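Long-range contact in gram-negative insecticidal protein (Chromobacterium piscinae, PDB 6FBM), which is an insecticidal toxin of the MACPF family and probably acts by forming pores in target-cell membranes: residues 10-24 with 34-47. Numbering follows the deposited sequence.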
# COMPACT_ATOMS: atom_id res chain seq x y z
N LEU A 10 5.52 23.59 11.13
CA LEU A 10 6.70 24.10 10.51
C LEU A 10 6.92 23.57 9.12
O LEU A 10 8.01 23.77 8.62
CB LEU A 10 7.93 23.79 11.37
CG LEU A 10 7.96 24.47 12.76
CD1 LEU A 10 9.08 23.93 13.62
CD2 LEU A 10 8.07 25.99 12.69
N GLY A 11 5.92 22.97 8.47
CA GLY A 11 6.10 22.51 7.09
C GLY A 11 6.70 21.11 7.02
O GLY A 11 7.05 20.52 8.04
N ASN A 12 6.82 20.61 5.81
CA ASN A 12 7.19 19.21 5.61
C ASN A 12 8.60 19.02 5.02
O ASN A 12 8.96 17.91 4.65
CB ASN A 12 6.15 18.55 4.66
CG ASN A 12 6.25 19.09 3.25
OD1 ASN A 12 6.71 20.20 3.04
ND2 ASN A 12 5.77 18.35 2.32
N LEU A 13 9.40 20.09 4.93
CA LEU A 13 10.74 19.97 4.37
C LEU A 13 11.58 19.23 5.41
O LEU A 13 11.67 19.67 6.53
CB LEU A 13 11.38 21.33 4.14
CG LEU A 13 12.81 21.32 3.56
CD1 LEU A 13 12.82 20.97 2.06
CD2 LEU A 13 13.47 22.67 3.86
N PRO A 14 12.17 18.09 5.02
CA PRO A 14 13.01 17.39 5.97
C PRO A 14 14.17 18.26 6.48
O PRO A 14 14.78 19.04 5.73
CB PRO A 14 13.52 16.21 5.15
CG PRO A 14 12.48 15.93 4.15
CD PRO A 14 11.95 17.29 3.77
N GLY A 15 14.40 18.15 7.79
CA GLY A 15 15.38 18.97 8.48
C GLY A 15 14.76 20.09 9.29
O GLY A 15 15.35 20.51 10.30
N VAL A 16 13.59 20.57 8.89
CA VAL A 16 13.02 21.74 9.53
C VAL A 16 12.88 21.57 11.03
O VAL A 16 13.07 22.54 11.76
CB VAL A 16 11.66 22.12 8.92
CG1 VAL A 16 10.99 23.21 9.74
CG2 VAL A 16 11.85 22.69 7.52
N THR A 17 12.55 20.37 11.50
CA THR A 17 12.32 20.12 12.92
C THR A 17 13.60 20.17 13.71
O THR A 17 13.56 20.26 14.92
CB THR A 17 11.70 18.74 13.19
OG1 THR A 17 12.58 17.72 12.68
CG2 THR A 17 10.31 18.62 12.54
N SER A 18 14.74 20.06 13.03
CA SER A 18 16.04 20.17 13.70
C SER A 18 16.50 21.60 13.90
O SER A 18 17.35 21.84 14.72
CB SER A 18 17.10 19.42 12.91
OG SER A 18 16.72 18.08 12.79
N MET A 19 15.93 22.54 13.14
CA MET A 19 16.42 23.89 13.15
C MET A 19 16.03 24.63 14.42
O MET A 19 14.91 24.50 14.94
CB MET A 19 15.93 24.64 11.92
CG MET A 19 16.40 24.03 10.61
SD MET A 19 18.15 23.59 10.53
CE MET A 19 18.89 25.24 10.46
N GLY A 20 16.99 25.34 14.99
CA GLY A 20 16.74 26.10 16.18
C GLY A 20 16.57 25.26 17.42
O GLY A 20 16.05 25.75 18.42
N MET A 21 16.99 24.01 17.37
CA MET A 21 16.93 23.14 18.52
C MET A 21 18.24 23.29 19.24
O MET A 21 19.28 23.44 18.60
CB MET A 21 16.84 21.67 18.13
CG MET A 21 15.52 21.13 17.64
SD MET A 21 14.09 21.46 18.70
CE MET A 21 13.44 22.80 17.74
N GLY A 22 18.18 23.17 20.58
CA GLY A 22 19.39 22.93 21.35
C GLY A 22 20.13 21.68 20.90
O GLY A 22 19.52 20.73 20.42
N TYR A 23 21.45 21.70 21.05
CA TYR A 23 22.28 20.57 20.66
C TYR A 23 23.22 20.18 21.76
O TYR A 23 23.83 21.05 22.39
CB TYR A 23 23.08 20.89 19.43
CG TYR A 23 23.57 19.67 18.73
CD1 TYR A 23 22.78 19.03 17.81
CD2 TYR A 23 24.84 19.16 18.97
CE1 TYR A 23 23.23 17.91 17.15
CE2 TYR A 23 25.29 18.03 18.30
CZ TYR A 23 24.48 17.41 17.39
OH TYR A 23 24.89 16.29 16.70
N ASP A 24 23.35 18.87 21.97
CA ASP A 24 24.33 18.35 22.88
C ASP A 24 25.68 18.33 22.17
O ASP A 24 26.01 17.40 21.44
CB ASP A 24 23.94 16.95 23.35
CG ASP A 24 24.94 16.38 24.34
OD1 ASP A 24 25.97 17.05 24.64
OD2 ASP A 24 24.69 15.24 24.80
N SER A 34 21.27 13.82 18.88
CA SER A 34 21.80 14.73 19.88
C SER A 34 21.07 16.09 19.95
O SER A 34 21.57 17.03 20.61
CB SER A 34 23.29 14.94 19.64
OG SER A 34 23.98 13.75 19.92
N LEU A 35 19.91 16.19 19.29
CA LEU A 35 19.03 17.33 19.50
C LEU A 35 18.40 17.24 20.88
O LEU A 35 18.22 16.16 21.40
CB LEU A 35 17.92 17.40 18.45
CG LEU A 35 18.38 17.55 17.01
CD1 LEU A 35 17.22 17.25 16.08
CD2 LEU A 35 18.94 18.92 16.75
N LEU A 36 18.11 18.39 21.47
CA LEU A 36 17.60 18.48 22.82
C LEU A 36 16.20 19.03 22.76
O LEU A 36 15.86 19.76 21.83
CB LEU A 36 18.46 19.40 23.67
CG LEU A 36 19.93 18.99 23.83
CD1 LEU A 36 20.63 20.11 24.62
CD2 LEU A 36 20.07 17.63 24.54
N GLY A 37 15.43 18.74 23.79
CA GLY A 37 13.97 18.71 23.72
C GLY A 37 13.25 19.93 23.21
O GLY A 37 12.62 19.87 22.14
N GLN A 38 13.32 21.02 23.98
CA GLN A 38 12.47 22.21 23.74
C GLN A 38 12.94 23.03 22.54
O GLN A 38 14.12 23.40 22.48
CB GLN A 38 12.34 23.13 24.98
CG GLN A 38 11.46 22.51 26.04
CD GLN A 38 12.21 22.12 27.31
OE1 GLN A 38 13.37 21.70 27.27
NE2 GLN A 38 11.53 22.26 28.43
N PRO A 39 12.03 23.31 21.57
CA PRO A 39 12.35 24.35 20.56
C PRO A 39 12.58 25.71 21.21
O PRO A 39 11.91 26.05 22.17
CB PRO A 39 11.09 24.38 19.67
CG PRO A 39 10.46 23.04 19.85
CD PRO A 39 10.73 22.67 21.30
N LEU A 40 13.56 26.44 20.71
CA LEU A 40 13.97 27.71 21.32
C LEU A 40 13.20 28.86 20.73
O LEU A 40 13.00 29.87 21.39
CB LEU A 40 15.46 27.95 21.09
CG LEU A 40 16.43 27.29 22.08
CD1 LEU A 40 16.01 25.89 22.56
CD2 LEU A 40 17.82 27.27 21.47
N PHE A 41 12.75 28.71 19.49
CA PHE A 41 12.23 29.82 18.73
C PHE A 41 10.85 29.53 18.23
O PHE A 41 10.42 28.39 18.18
CB PHE A 41 13.15 30.14 17.57
CG PHE A 41 14.59 30.24 17.95
CD1 PHE A 41 15.06 31.35 18.60
CD2 PHE A 41 15.47 29.22 17.66
CE1 PHE A 41 16.41 31.46 18.95
CE2 PHE A 41 16.80 29.31 18.01
CZ PHE A 41 17.27 30.44 18.66
N ASP A 42 10.14 30.61 17.92
CA ASP A 42 8.83 30.59 17.30
C ASP A 42 9.16 31.16 15.92
O ASP A 42 9.48 32.33 15.81
CB ASP A 42 7.89 31.52 18.08
CG ASP A 42 6.51 31.68 17.40
OD1 ASP A 42 6.25 31.12 16.32
OD2 ASP A 42 5.64 32.37 17.97
N PHE A 43 9.09 30.32 14.89
CA PHE A 43 9.56 30.71 13.55
C PHE A 43 8.51 31.37 12.66
O PHE A 43 8.79 31.64 11.49
CB PHE A 43 10.18 29.50 12.84
CG PHE A 43 11.49 29.08 13.41
CD1 PHE A 43 12.60 29.90 13.27
CD2 PHE A 43 11.62 27.87 14.08
CE1 PHE A 43 13.81 29.51 13.80
CE2 PHE A 43 12.84 27.48 14.60
CZ PHE A 43 13.93 28.29 14.45
N GLY A 44 7.33 31.65 13.22
CA GLY A 44 6.21 32.19 12.47
C GLY A 44 5.48 31.05 11.78
O GLY A 44 6.11 30.01 11.38
N GLY A 45 4.17 31.23 11.65
CA GLY A 45 3.32 30.23 11.00
C GLY A 45 3.26 30.39 9.49
O GLY A 45 2.71 29.51 8.83
N GLU A 46 3.84 31.47 8.95
CA GLU A 46 3.89 31.65 7.52
C GLU A 46 4.96 30.72 6.94
O GLU A 46 6.06 30.60 7.48
CB GLU A 46 4.17 33.11 7.13
CG GLU A 46 3.11 34.10 7.55
CD GLU A 46 3.46 34.88 8.83
OE1 GLU A 46 4.37 34.48 9.62
OE2 GLU A 46 2.81 35.95 9.04
N LEU A 47 4.61 30.10 5.82
CA LEU A 47 5.44 29.10 5.19
C LEU A 47 5.71 29.46 3.74
O LEU A 47 4.84 30.02 3.05
CB LEU A 47 4.76 27.71 5.23
CG LEU A 47 4.35 27.19 6.61
CD1 LEU A 47 3.55 25.92 6.49
CD2 LEU A 47 5.56 27.01 7.51
O HOH W 1 23.13 13.00 22.61
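Y23 and L35 face each other as a non-hydrogen-bonded pair in a short antiparallel β-hairpin near the N-terminus, whose strand 21-23 also pairs with strand 170-177 and so joins the large antiparallel sheet of the MACPF fold. Backbone bonds flank the pair: D24 N to S34 O and L36 N to G22 O, both 2.9 Å long. The Y23 ring, carried with CG anti to the backbone N (chi1 -161°), receives S34 CB over one face in a CH-pi contact, 4.0 Å from the ring centroid, and L35 CD2 at its edge. The same CD2 packs 3.7 Å from M21 CB, the two side chains crossing at about a right angle. Bent at chi2 and chi3, M21 lies alongside P39, its CE 3.4 Å from P39 CB. Beyond the corner at residues 37-38, the chain wraps the turn at G20: G20 CA lies in plane at the edges of both the F41 and F43 rings, with G20 CA 4.0 Å from F43 CZ, and L40 N gives G20 O a weak bond. Y23 OH and S34 OG both bond the hairpin loop at L28; D24 OD1 is bonded by N26 N, and a water held by S34 OG reaches D24 OD2 weakly. Main-chain bonds thus clamp the hairpin where its loop begins and ends, while apolar packing and one weak bond hold the part around G20, where little room is left.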